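Local coordinates for protein angiotensin-converting enzyme (Anopheles gambiae, PDB 6S1Y) that is a zinc metallopeptidase of the angiotensin-converting enzyme family, probably trimming peptides from their C-terminal end, and is of interest for mosquito control, at residues Leu221-Arg226 against Ala592-Thr597; Cys326-Trp331 against Ile341-Arg346; Val430-Ala435 against Arg496-Tyr501. All blocks are in the same frame, centred on the assembly; numbering follows the deposited sequence.

Interaction 1 (Leu221-Arg226 against Ala592-Thr597)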
loop_
_atom_site.group_PDB
_atom_site.type_symbol
_atom_site.label_atom_id
_atom_site.label_comp_id
_atom_site.label_asym_id
_atom_site.label_seq_id
_atom_site.Cartn_x
_atom_site.Cartn_y
_atom_site.Cartn_z
ATOM N N LEU A 221 -5.335 -18.367 11.274
ATOM C CA LEU A 221 -4.129 -17.655 11.707
ATOM C C LEU A 221 -4.453 -16.706 12.843
ATOM O O LEU A 221 -3.757 -16.674 13.864
ATOM C CB LEU A 221 -3.533 -16.877 10.540
ATOM C CG LEU A 221 -2.232 -16.137 10.836
ATOM C CD1 LEU A 221 -1.134 -17.118 11.313
ATOM C CD2 LEU A 221 -1.745 -15.372 9.584
ATOM N N HIS A 222 -5.502 -15.886 12.654
ATOM C CA HIS A 222 -6.049 -15.071 13.728
ATOM C C HIS A 222 -6.221 -15.866 15.010
ATOM O O HIS A 222 -5.910 -15.377 16.100
ATOM C CB HIS A 222 -7.397 -14.510 13.276
ATOM C CG HIS A 222 -8.141 -13.776 14.338
ATOM N ND1 HIS A 222 -8.746 -14.417 15.394
ATOM C CD2 HIS A 222 -8.380 -12.455 14.504
ATOM C CE1 HIS A 222 -9.307 -13.519 16.179
ATOM N NE2 HIS A 222 -9.107 -12.323 15.657
ATOM N N ALA A 223 -6.722 -17.094 14.908
ATOM C CA ALA A 223 -6.980 -17.879 16.117
ATOM C C ALA A 223 -5.683 -18.279 16.809
ATOM O O ALA A 223 -5.608 -18.311 18.038
ATOM C CB ALA A 223 -7.797 -19.113 15.762
ATOM N N TYR A 224 -4.646 -18.600 16.039
ATOM C CA TYR A 224 -3.369 -18.957 16.653
ATOM C C TYR A 224 -2.727 -17.750 17.323
ATOM O O TYR A 224 -2.281 -17.827 18.470
ATOM C CB TYR A 224 -2.437 -19.559 15.608
ATOM C CG TYR A 224 -1.163 -20.117 16.217
ATOM C CD1 TYR A 224 -1.151 -21.383 16.770
ATOM C CD2 TYR A 224 -0.003 -19.354 16.291
ATOM C CE1 TYR A 224 -0.017 -21.899 17.361
ATOM C CE2 TYR A 224 1.169 -19.873 16.866
ATOM C CZ TYR A 224 1.152 -21.143 17.402
ATOM O OH TYR A 224 2.271 -21.664 17.980
ATOM N N VAL A 225 -2.702 -16.611 16.638
ATOM C CA VAL A 225 -2.121 -15.401 17.225
ATOM C C VAL A 225 -2.830 -15.056 18.524
ATOM O O VAL A 225 -2.191 -14.775 19.547
ATOM C CB VAL A 225 -2.183 -14.231 16.222
ATOM C CG1 VAL A 225 -1.743 -12.917 16.861
ATOM C CG2 VAL A 225 -1.316 -14.538 15.010
ATOM N N ARG A 226 -4.159 -15.071 18.516
ATOM C CA ARG A 226 -4.905 -14.757 19.727
ATOM C C ARG A 226 -4.560 -15.720 20.856
ATOM O O ARG A 226 -4.382 -15.305 22.007
ATOM C CB ARG A 226 -6.400 -14.771 19.430
ATOM C CG ARG A 226 -7.325 -14.649 20.653
ATOM C CD ARG A 226 -8.789 -14.508 20.248
ATOM N NE ARG A 226 -9.319 -15.698 19.598
ATOM C CZ ARG A 226 -10.538 -15.767 19.051
ATOM N NH1 ARG A 226 -11.326 -14.717 19.091
ATOM N NH2 ARG A 226 -10.954 -16.891 18.465
ATOM N N ALA A 592 -7.658 -23.902 20.719
ATOM C CA ALA A 592 -7.874 -22.484 20.494
ATOM C C ALA A 592 -9.222 -22.265 19.816
ATOM O O ALA A 592 -9.531 -22.937 18.824
ATOM C CB ALA A 592 -6.750 -21.913 19.636
ATOM N N HIS A 593 -10.030 -21.333 20.335
ATOM C CA HIS A 593 -11.261 -20.989 19.643
ATOM C C HIS A 593 -10.932 -20.314 18.318
ATOM O O HIS A 593 -10.009 -19.494 18.227
ATOM C CB HIS A 593 -12.138 -20.050 20.475
ATOM C CG HIS A 593 -12.781 -20.697 21.665
ATOM N ND1 HIS A 593 -12.200 -20.691 22.915
ATOM C CD2 HIS A 593 -13.957 -21.360 21.794
ATOM C CE1 HIS A 593 -12.983 -21.332 23.764
ATOM N NE2 HIS A 593 -14.057 -21.749 23.107
ATOM N N VAL A 594 -11.715 -20.637 17.298
ATOM C CA VAL A 594 -11.668 -19.972 16.002
ATOM C C VAL A 594 -12.892 -19.070 15.852
ATOM O O VAL A 594 -14.002 -19.447 16.248
ATOM C CB VAL A 594 -11.595 -21.023 14.879
ATOM C CG1 VAL A 594 -11.432 -20.361 13.533
ATOM C CG2 VAL A 594 -10.448 -22.001 15.161
ATOM N N GLY A 595 -12.691 -17.893 15.239
ATOM C CA GLY A 595 -13.734 -16.910 15.097
ATOM C C GLY A 595 -13.890 -16.045 16.342
ATOM O O GLY A 595 -13.182 -16.190 17.331
ATOM N N TRP A 596 -14.870 -15.140 16.285
ATOM C CA TRP A 596 -15.017 -14.167 17.353
ATOM C C TRP A 596 -16.424 -13.568 17.400
ATOM O O TRP A 596 -17.052 -13.298 16.378
ATOM C CB TRP A 596 -13.994 -13.028 17.179
ATOM C CG TRP A 596 -14.067 -12.399 15.803
ATOM C CD1 TRP A 596 -14.873 -11.367 15.413
ATOM C CD2 TRP A 596 -13.308 -12.762 14.656
ATOM N NE1 TRP A 596 -14.651 -11.056 14.085
ATOM C CE2 TRP A 596 -13.703 -11.914 13.602
ATOM C CE3 TRP A 596 -12.311 -13.708 14.418
ATOM C CZ2 TRP A 596 -13.162 -12.004 12.339
ATOM C CZ3 TRP A 596 -11.780 -13.795 13.156
ATOM C CH2 TRP A 596 -12.210 -12.945 12.132
ATOM N N THR A 597 -16.870 -13.276 18.608
ATOM C CA THR A 597 -18.034 -12.427 18.774
ATOM C C THR A 597 -17.751 -11.030 18.226
ATOM O O THR A 597 -16.613 -10.647 18.000
ATOM C CB THR A 597 -18.402 -12.403 20.255
ATOM O OG1 THR A 597 -17.275 -11.995 21.031
ATOM C CG2 THR A 597 -18.767 -13.803 20.696
HETATM O O HOH W 1 -10.159 -16.848 14.541
HETATM O O HOH W 2 -7.989 -18.263 19.576
#

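Interaction 2 (Cys326-Trp331 against Ile341-Arg346). With KSN ((2~{S})-2-[[(4~{S})-4-azanyl-5-oxidanyl-5-oxidanylidene-pentanoyl]amino]pentanedioic acid), chain H.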
loop_
_atom_site.group_PDB
_atom_site.type_symbol
_atom_site.label_atom_id
_atom_site.label_comp_id
_atom_site.label_asym_id
_atom_site.label_seq_id
_atom_site.Cartn_x
_atom_site.Cartn_y
_atom_site.Cartn_z
ATOM N N CYS A 326 6.476 12.021 6.331
ATOM C CA CYS A 326 7.435 10.933 6.370
ATOM C C CYS A 326 6.891 9.643 5.771
ATOM O O CYS A 326 7.684 8.724 5.507
ATOM C CB CYS A 326 7.898 10.668 7.803
ATOM S SG CYS A 326 9.506 11.442 8.207
ATOM N N HIS A 327 5.581 9.549 5.528
ATOM C CA HIS A 327 5.036 8.331 4.949
ATOM C C HIS A 327 5.734 8.054 3.617
ATOM O O HIS A 327 5.734 8.899 2.720
ATOM C CB HIS A 327 3.534 8.446 4.759
ATOM C CG HIS A 327 2.889 7.129 4.491
ATOM N ND1 HIS A 327 2.391 6.335 5.499
ATOM C CD2 HIS A 327 2.763 6.414 3.347
ATOM C CE1 HIS A 327 1.922 5.217 4.978
ATOM N NE2 HIS A 327 2.149 5.236 3.674
ATOM N N ALA A 328 6.340 6.880 3.490
ATOM C CA ALA A 328 7.221 6.615 2.362
ATOM C C ALA A 328 6.489 6.751 1.040
ATOM O O ALA A 328 5.372 6.265 0.885
ATOM C CB ALA A 328 7.808 5.202 2.476
ATOM N N SER A 329 7.143 7.369 0.057
ATOM C CA SER A 329 6.511 7.531 -1.246
ATOM C C SER A 329 7.540 7.530 -2.360
ATOM O O SER A 329 8.731 7.715 -2.136
ATOM C CB SER A 329 5.686 8.823 -1.305
ATOM O OG SER A 329 6.445 9.909 -0.854
ATOM N N ALA A 330 7.055 7.324 -3.573
ATOM C CA ALA A 330 7.889 7.255 -4.760
ATOM C C ALA A 330 7.268 8.108 -5.856
ATOM O O ALA A 330 6.089 7.934 -6.190
ATOM C CB ALA A 330 8.054 5.801 -5.214
ATOM N N TRP A 331 8.083 9.005 -6.441
ATOM C CA TRP A 331 7.594 10.116 -7.247
ATOM C C TRP A 331 8.119 10.072 -8.672
ATOM O O TRP A 331 9.304 9.858 -8.905
ATOM C CB TRP A 331 7.994 11.452 -6.624
ATOM C CG TRP A 331 7.298 11.738 -5.336
ATOM C CD1 TRP A 331 7.471 11.087 -4.149
ATOM C CD2 TRP A 331 6.324 12.759 -5.103
ATOM N NE1 TRP A 331 6.657 11.644 -3.188
ATOM C CE2 TRP A 331 5.934 12.662 -3.753
ATOM C CE3 TRP A 331 5.734 13.736 -5.908
ATOM C CZ2 TRP A 331 4.986 13.511 -3.184
ATOM C CZ3 TRP A 331 4.781 14.580 -5.342
ATOM C CH2 TRP A 331 4.421 14.466 -3.995
ATOM N N ILE A 341 12.511 9.007 -4.351
ATOM C CA ILE A 341 11.882 8.423 -3.182
ATOM C C ILE A 341 12.074 9.374 -2.019
ATOM O O ILE A 341 13.157 9.949 -1.842
ATOM C CB ILE A 341 12.462 7.023 -2.872
ATOM C CG1 ILE A 341 11.912 6.018 -3.885
ATOM C CG2 ILE A 341 12.171 6.622 -1.426
ATOM C CD1 ILE A 341 12.530 4.610 -3.808
ATOM N N LYS A 342 11.027 9.528 -1.220
ATOM C CA LYS A 342 11.087 10.247 0.044
ATOM C C LYS A 342 10.699 9.232 1.113
ATOM O O LYS A 342 9.542 8.798 1.181
ATOM C CB LYS A 342 10.156 11.459 0.032
ATOM C CG LYS A 342 10.119 12.228 1.337
ATOM C CD LYS A 342 9.529 13.637 1.138
ATOM C CE LYS A 342 8.148 13.608 0.480
ATOM N NZ LYS A 342 7.079 13.158 1.406
ATOM N N GLN A 343 11.669 8.830 1.923
ATOM C CA GLN A 343 11.465 7.796 2.919
ATOM C C GLN A 343 12.287 8.121 4.149
ATOM O O GLN A 343 13.487 8.408 4.045
ATOM C CB GLN A 343 11.852 6.413 2.377
ATOM C CG GLN A 343 11.521 5.271 3.337
ATOM C CD GLN A 343 11.686 3.897 2.709
ATOM O OE1 GLN A 343 11.669 3.742 1.490
ATOM N NE2 GLN A 343 11.844 2.881 3.557
ATOM N N CYS A 344 11.644 8.072 5.311
ATOM C CA CYS A 344 12.342 8.283 6.578
ATOM C C CYS A 344 12.869 6.933 7.070
ATOM O O CYS A 344 12.536 6.423 8.132
ATOM C CB CYS A 344 11.435 8.996 7.574
ATOM S SG CYS A 344 10.905 10.651 6.930
ATOM N N THR A 345 13.762 6.391 6.241
ATOM C CA THR A 345 14.304 5.051 6.405
ATOM C C THR A 345 14.978 4.825 7.749
ATOM O O THR A 345 15.749 5.654 8.237
ATOM C CB THR A 345 15.321 4.783 5.289
ATOM O OG1 THR A 345 14.780 5.222 4.035
ATOM C CG2 THR A 345 15.642 3.291 5.193
ATOM N N ARG A 346 14.716 3.653 8.321
ATOM C CA ARG A 346 15.401 3.149 9.505
ATOM C C ARG A 346 15.999 1.787 9.176
ATOM O O ARG A 346 15.616 1.140 8.205
ATOM C CB ARG A 346 14.442 3.053 10.687
ATOM C CG ARG A 346 13.811 4.410 11.029
ATOM C CD ARG A 346 14.765 5.247 11.848
ATOM N NE ARG A 346 14.797 4.759 13.223
ATOM C CZ ARG A 346 15.570 5.254 14.187
ATOM N NH1 ARG A 346 16.396 6.254 13.929
ATOM N NH2 ARG A 346 15.521 4.729 15.405
HETATM C C10 KSN H . 1.320 7.917 -1.954
HETATM C C13 KSN H . 3.028 3.627 -1.420
HETATM C C17 KSN H . 0.820 1.004 4.151
HETATM C C02 KSN H . 1.526 0.256 3.014
HETATM C C03 KSN H . 1.930 1.108 1.802
HETATM C C04 KSN H . 2.053 2.607 2.020
HETATM C C05 KSN H . 3.455 3.206 1.738
HETATM C C07 KSN H . 2.664 4.611 -0.281
HETATM C C08 KSN H . 2.676 6.073 -0.710
HETATM C C09 KSN H . 1.560 6.413 -1.716
HETATM N N01 KSN H . 0.680 -0.837 2.522
HETATM N N06 KSN H . 3.697 4.196 0.678
HETATM O O11 KSN H . 1.743 8.761 -1.104
HETATM O O12 KSN H . 0.688 8.332 -2.986
HETATM O O14 KSN H . 4.248 3.386 -1.632
HETATM O O15 KSN H . 2.159 3.042 -2.095
HETATM O O16 KSN H . 4.367 2.909 2.450
HETATM O O18 KSN H . 1.539 1.551 5.029
HETATM O O19 KSN H . -0.431 1.102 4.271
HETATM O O HOH W 3 9.160 6.659 5.578
#

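Interaction 3 (Val430-Ala435 against Arg496-Tyr501). With KSN ((2~{S})-2-[[(4~{S})-4-azanyl-5-oxidanyl-5-oxidanylidene-pentanoyl]amino]pentanedioic acid), chain H.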
loop_
_atom_site.group_PDB
_atom_site.type_symbol
_atom_site.label_atom_id
_atom_site.label_comp_id
_atom_site.label_asym_id
_atom_site.label_seq_id
_atom_site.Cartn_x
_atom_site.Cartn_y
_atom_site.Cartn_z
ATOM N N VAL A 430 -2.561 -11.383 6.707
ATOM C CA VAL A 430 -3.506 -10.631 7.519
ATOM C C VAL A 430 -3.849 -9.270 6.922
ATOM O O VAL A 430 -4.831 -8.631 7.341
ATOM C CB VAL A 430 -2.972 -10.433 8.952
ATOM C CG1 VAL A 430 -2.616 -11.770 9.584
ATOM C CG2 VAL A 430 -1.792 -9.521 8.952
ATOM N N PHE A 431 -3.059 -8.791 5.969
ATOM C CA PHE A 431 -3.260 -7.446 5.417
ATOM C C PHE A 431 -4.466 -7.395 4.477
ATOM O O PHE A 431 -5.122 -6.351 4.360
ATOM C CB PHE A 431 -1.953 -7.015 4.729
ATOM C CG PHE A 431 -2.050 -5.727 3.977
ATOM C CD1 PHE A 431 -1.922 -4.518 4.626
ATOM C CD2 PHE A 431 -2.220 -5.731 2.611
ATOM C CE1 PHE A 431 -2.016 -3.339 3.938
ATOM C CE2 PHE A 431 -2.328 -4.545 1.913
ATOM C CZ PHE A 431 -2.227 -3.356 2.585
ATOM N N LEU A 432 -4.800 -8.491 3.830
ATOM C CA LEU A 432 -5.893 -8.455 2.855
ATOM C C LEU A 432 -7.227 -8.070 3.466
ATOM O O LEU A 432 -7.866 -7.132 2.954
ATOM C CB LEU A 432 -5.968 -9.805 2.132
ATOM C CG LEU A 432 -4.788 -9.935 1.161
ATOM C CD1 LEU A 432 -4.192 -11.286 1.197
ATOM C CD2 LEU A 432 -5.234 -9.616 -0.252
ATOM N N PRO A 433 -7.695 -8.696 4.546
ATOM C CA PRO A 433 -8.920 -8.192 5.181
ATOM C C PRO A 433 -8.815 -6.740 5.595
ATOM O O PRO A 433 -9.796 -5.996 5.480
ATOM C CB PRO A 433 -9.104 -9.123 6.391
ATOM C CG PRO A 433 -8.268 -10.377 6.035
ATOM C CD PRO A 433 -7.132 -9.867 5.235
ATOM N N PHE A 434 -7.664 -6.307 6.096
ATOM C CA PHE A 434 -7.508 -4.903 6.435
ATOM C C PHE A 434 -7.721 -4.024 5.213
ATOM O O PHE A 434 -8.507 -3.077 5.251
ATOM C CB PHE A 434 -6.120 -4.649 7.015
ATOM C CG PHE A 434 -5.828 -3.194 7.252
ATOM C CD1 PHE A 434 -6.222 -2.577 8.434
ATOM C CD2 PHE A 434 -5.158 -2.453 6.308
ATOM C CE1 PHE A 434 -5.941 -1.252 8.663
ATOM C CE2 PHE A 434 -4.880 -1.124 6.525
ATOM C CZ PHE A 434 -5.269 -0.521 7.704
ATOM N N ALA A 435 -6.979 -4.289 4.130
ATOM C CA ALA A 435 -7.062 -3.442 2.939
ATOM C C ALA A 435 -8.488 -3.411 2.408
ATOM O O ALA A 435 -8.995 -2.350 2.036
ATOM C CB ALA A 435 -6.092 -3.946 1.872
ATOM N N ARG A 496 -5.981 -0.544 -4.285
ATOM C CA ARG A 496 -4.728 -0.881 -4.970
ATOM C C ARG A 496 -3.913 -1.915 -4.190
ATOM O O ARG A 496 -3.283 -2.798 -4.790
ATOM C CB ARG A 496 -3.883 0.381 -5.183
ATOM C CG ARG A 496 -3.598 1.174 -3.911
ATOM C CD ARG A 496 -2.957 2.533 -4.214
ATOM N NE ARG A 496 -3.841 3.426 -4.957
ATOM C CZ ARG A 496 -3.471 4.622 -5.419
ATOM N NH1 ARG A 496 -2.251 5.053 -5.192
ATOM N NH2 ARG A 496 -4.323 5.384 -6.111
ATOM N N TYR A 497 -3.890 -1.810 -2.848
ATOM C CA TYR A 497 -3.044 -2.710 -2.067
ATOM C C TYR A 497 -3.691 -4.086 -1.922
ATOM O O TYR A 497 -3.003 -5.106 -1.950
ATOM C CB TYR A 497 -2.729 -2.091 -0.704
ATOM C CG TYR A 497 -2.079 -0.715 -0.790
ATOM C CD1 TYR A 497 -0.706 -0.571 -1.053
ATOM C CD2 TYR A 497 -2.829 0.436 -0.612
ATOM C CE1 TYR A 497 -0.121 0.680 -1.133
ATOM C CE2 TYR A 497 -2.250 1.691 -0.709
ATOM C CZ TYR A 497 -0.900 1.805 -0.970
ATOM O OH TYR A 497 -0.324 3.054 -1.037
ATOM N N PHE A 498 -5.015 -4.144 -1.833
ATOM C CA PHE A 498 -5.700 -5.429 -1.868
ATOM C C PHE A 498 -5.408 -6.164 -3.174
ATOM O O PHE A 498 -5.034 -7.347 -3.180
ATOM C CB PHE A 498 -7.216 -5.214 -1.695
ATOM C CG PHE A 498 -8.005 -6.493 -1.649
ATOM C CD1 PHE A 498 -8.365 -7.150 -2.817
ATOM C CD2 PHE A 498 -8.377 -7.051 -0.436
ATOM C CE1 PHE A 498 -9.093 -8.340 -2.769
ATOM C CE2 PHE A 498 -9.098 -8.230 -0.380
ATOM C CZ PHE A 498 -9.450 -8.879 -1.559
ATOM N N VAL A 499 -5.580 -5.478 -4.299
ATOM C CA VAL A 499 -5.313 -6.097 -5.593
ATOM C C VAL A 499 -3.860 -6.538 -5.675
ATOM O O VAL A 499 -3.556 -7.669 -6.079
ATOM C CB VAL A 499 -5.685 -5.120 -6.723
ATOM C CG1 VAL A 499 -5.352 -5.693 -8.076
ATOM C CG2 VAL A 499 -7.157 -4.828 -6.670
ATOM N N SER A 500 -2.938 -5.662 -5.270
ATOM C CA SER A 500 -1.525 -6.021 -5.245
ATOM C C SER A 500 -1.266 -7.306 -4.470
ATOM O O SER A 500 -0.484 -8.157 -4.896
ATOM C CB SER A 500 -0.713 -4.894 -4.616
ATOM O OG SER A 500 0.604 -5.352 -4.382
ATOM N N TYR A 501 -1.853 -7.429 -3.281
ATOM C CA TYR A 501 -1.545 -8.578 -2.435
ATOM C C TYR A 501 -2.088 -9.877 -3.022
ATOM O O TYR A 501 -1.530 -10.942 -2.746
ATOM C CB TYR A 501 -2.050 -8.332 -1.011
ATOM C CG TYR A 501 -0.983 -7.694 -0.145
ATOM C CD1 TYR A 501 -0.485 -6.432 -0.443
ATOM C CD2 TYR A 501 -0.446 -8.365 0.947
ATOM C CE1 TYR A 501 0.510 -5.843 0.321
ATOM C CE2 TYR A 501 0.565 -7.772 1.730
ATOM C CZ TYR A 501 1.038 -6.522 1.394
ATOM O OH TYR A 501 2.016 -5.934 2.143
HETATM C C10 KSN H . 1.320 7.917 -1.954
HETATM C C13 KSN H . 3.028 3.627 -1.420
HETATM C C17 KSN H . 0.820 1.004 4.151
HETATM C C02 KSN H . 1.526 0.256 3.014
HETATM C C03 KSN H . 1.930 1.108 1.802
HETATM C C04 KSN H . 2.053 2.607 2.020
HETATM C C05 KSN H . 3.455 3.206 1.738
HETATM C C07 KSN H . 2.664 4.611 -0.281
HETATM C C08 KSN H . 2.676 6.073 -0.710
HETATM C C09 KSN H . 1.560 6.413 -1.716
HETATM N N01 KSN H . 0.680 -0.837 2.522
HETATM N N06 KSN H . 3.697 4.196 0.678
HETATM O O11 KSN H . 1.743 8.761 -1.104
HETATM O O12 KSN H . 0.688 8.332 -2.986
HETATM O O14 KSN H . 4.248 3.386 -1.632
HETATM O O15 KSN H . 2.159 3.042 -2.095
HETATM O O16 KSN H . 4.367 2.909 2.450
HETATM O O18 KSN H . 1.539 1.551 5.029
HETATM O O19 KSN H . -0.431 1.102 4.271
#

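Interaction 1 (Leu221-Arg226 against Ala592-Thr597)
The carbonyl oxygen of Gly595 is gripped end-on by both terminal nitrogens of Arg226, with NH2 at 2.6 Å from Gly595 O and NH1 at 3.0 Å from the same atom. The NH2 bond runs in the carbonyl plane and is fairly straight at 151°, whereas NH1 meets the oxygen at a more bent 132°. NH2 also donates to His593 O (2.8 Å), where it sits above the carbonyl plane. Both oxygens lie in the plane of the guanidinium, and a water bonded to Arg226 NE, Ala223 O and His593 O holds a third side of that plane, fixing its rotation. The Arg226 side chain runs extended from helix 203-233 with CG anti to the backbone N, then bends at chi3 to lay the guanidinium along the loop. Its remaining NH1 hydrogen bond goes to Gly242 O.

One turn earlier, His222 turns a face to the six-membered ring of Trp596, the planes 38° apart and His222 CE1 lying 3.5 Å from Trp596 CE3. A second water links His222 ND1 to Gly595 N, while His222 NE2 is bonded to Gly468 O. Ala223 is small enough to let the loop come close, its CB meeting His593 O at 3.3 Å and touching Val594 CG2. Gly595 has a positive phi with an extended psi, backbone angles that favour glycine. A loop without regular structure is thus fastened to the helix chiefly through Arg226, with His222 and two waters adding to it, the arginine's positive charge probably being balanced in part by the dipoles of backbone carbonyls.

Interaction 2 (Cys326-Trp331 against Ile341-Arg346)
Lys342 and Ser329 face each other as an antiparallel hydrogen-bonded pair, and the lysine side chain reaches over the serine's side of the hairpin. Its CB lies 4.1 Å from Ser329 OG. With CG anti to the backbone N (chi1 178°) the chain first extends, then folds at chi3 and chi4. CE comes within 4.4 Å of Trp331 NE1, at an oblique approach to the indole, and NZ turns back to stand 4.0 Å from Ser329 OG. The ammonium donates to Val325 O, just before the first segment, with a weak bond to Gly41 O. Trp331 NE1 donates to Ser329 OG, which lies close to the indole plane, a bond that ties the indole to the serine hydroxyl.

Between the backbones, Ser329 N donates to Lys342 O (3.0 Å) and Lys342 N to Ser329 O. On the other face Ala330 and Ile341 form a non-hydrogen-bonded pair, and both pack on helix 349-368, Ile341 on Ile362 and Ala330 on Glu358 and the zinc ligand His361. Beyond the strands, the Cys326-Cys344 disulfide (chi3 -81°) joins the two segments covalently, and a water bonded to Cys326 O and Cys344 N bridges them again.

The edge of this hairpin lines the ligand pocket. Ala328 O accepts from N06 of the bound gamma-glutamyl dipeptide at 2.7 Å, and the His327 ring lies obliquely beside the ligand, its NE2 3.1 Å from C05, while stacking on Tyr486. The ligand's amide therefore meets a backbone carbonyl, a grip that depends on main-chain position rather than side-chain identity and is consistent with recognition of a peptide backbone; the disulfide and strand pairing probably hold that carbonyl in place.

Interaction 3 (Val430-Ala435 against Arg496-Tyr501)
Phe431 of helix 431-447 reaches onto Tyr501 of helix 495-514. Its CG is anti to the backbone N (chi1 173°), which carries the ring across the gap so that CD2 sits over the centre of the tyrosine ring and CE2 lies 3.5 Å from Tyr501 CE1. The planes are 39° apart, an oblique meeting. At the far rim of the phenylalanine, CZ touches Tyr497 CB at 3.6 Å, near the phenylalanine plane, so two residues one helical turn apart hold the ring.

Leu432 is turned differently, its CG anti to the carbonyl carbon, and its chi2 departs from the usual staggered values. CD2 enters between Tyr501 CB, 3.5 Å away, and the face of Phe498, where it makes a CH-pi contact 4.2 Å from the ring centroid. Phe498 also brings CD2 to Leu432 O at 3.4 Å, placing that oxygen at its ring edge. Ala435 offers only a methyl, 3.9 Å from Phe498 CB, and here the backbones come nearest. The short segments run nearly antiparallel, at 152°, with axes 8.8 Å apart.

Tyr497 packs its CB here but sends its ring away into the active site. There its OH donates to O15 of the bound ligand at 2.7 Å, and its side chain also touches zinc-binding Glu385. No hydrogen bond joins the two segments: across them only apolar and aromatic contacts meet the base of Tyr497, and its hydroxyl engages a ligand carboxylate.

Interactions 2 and 3 meet at the same ligand without touching each other: their nearest atoms are about 6 Å apart and their centres 20 Å. The hairpin of interaction 2 takes the ligand's amide N06, the helix pair of interaction 3 its O15 carboxylate oxygen, and Gln255, Lys485 and Tyr494 add further hydrogen bonds. The zinc lies about 4 Å from the Tyr497 side chain and about 7 Å from that of Ala330. Interaction 1 stands apart, with its centre 35 Å from interaction 2 and 20 Å from interaction 3, yet it joins the latter by packing of Leu221 CD2 on Val430 CG1 at 3.7 Å.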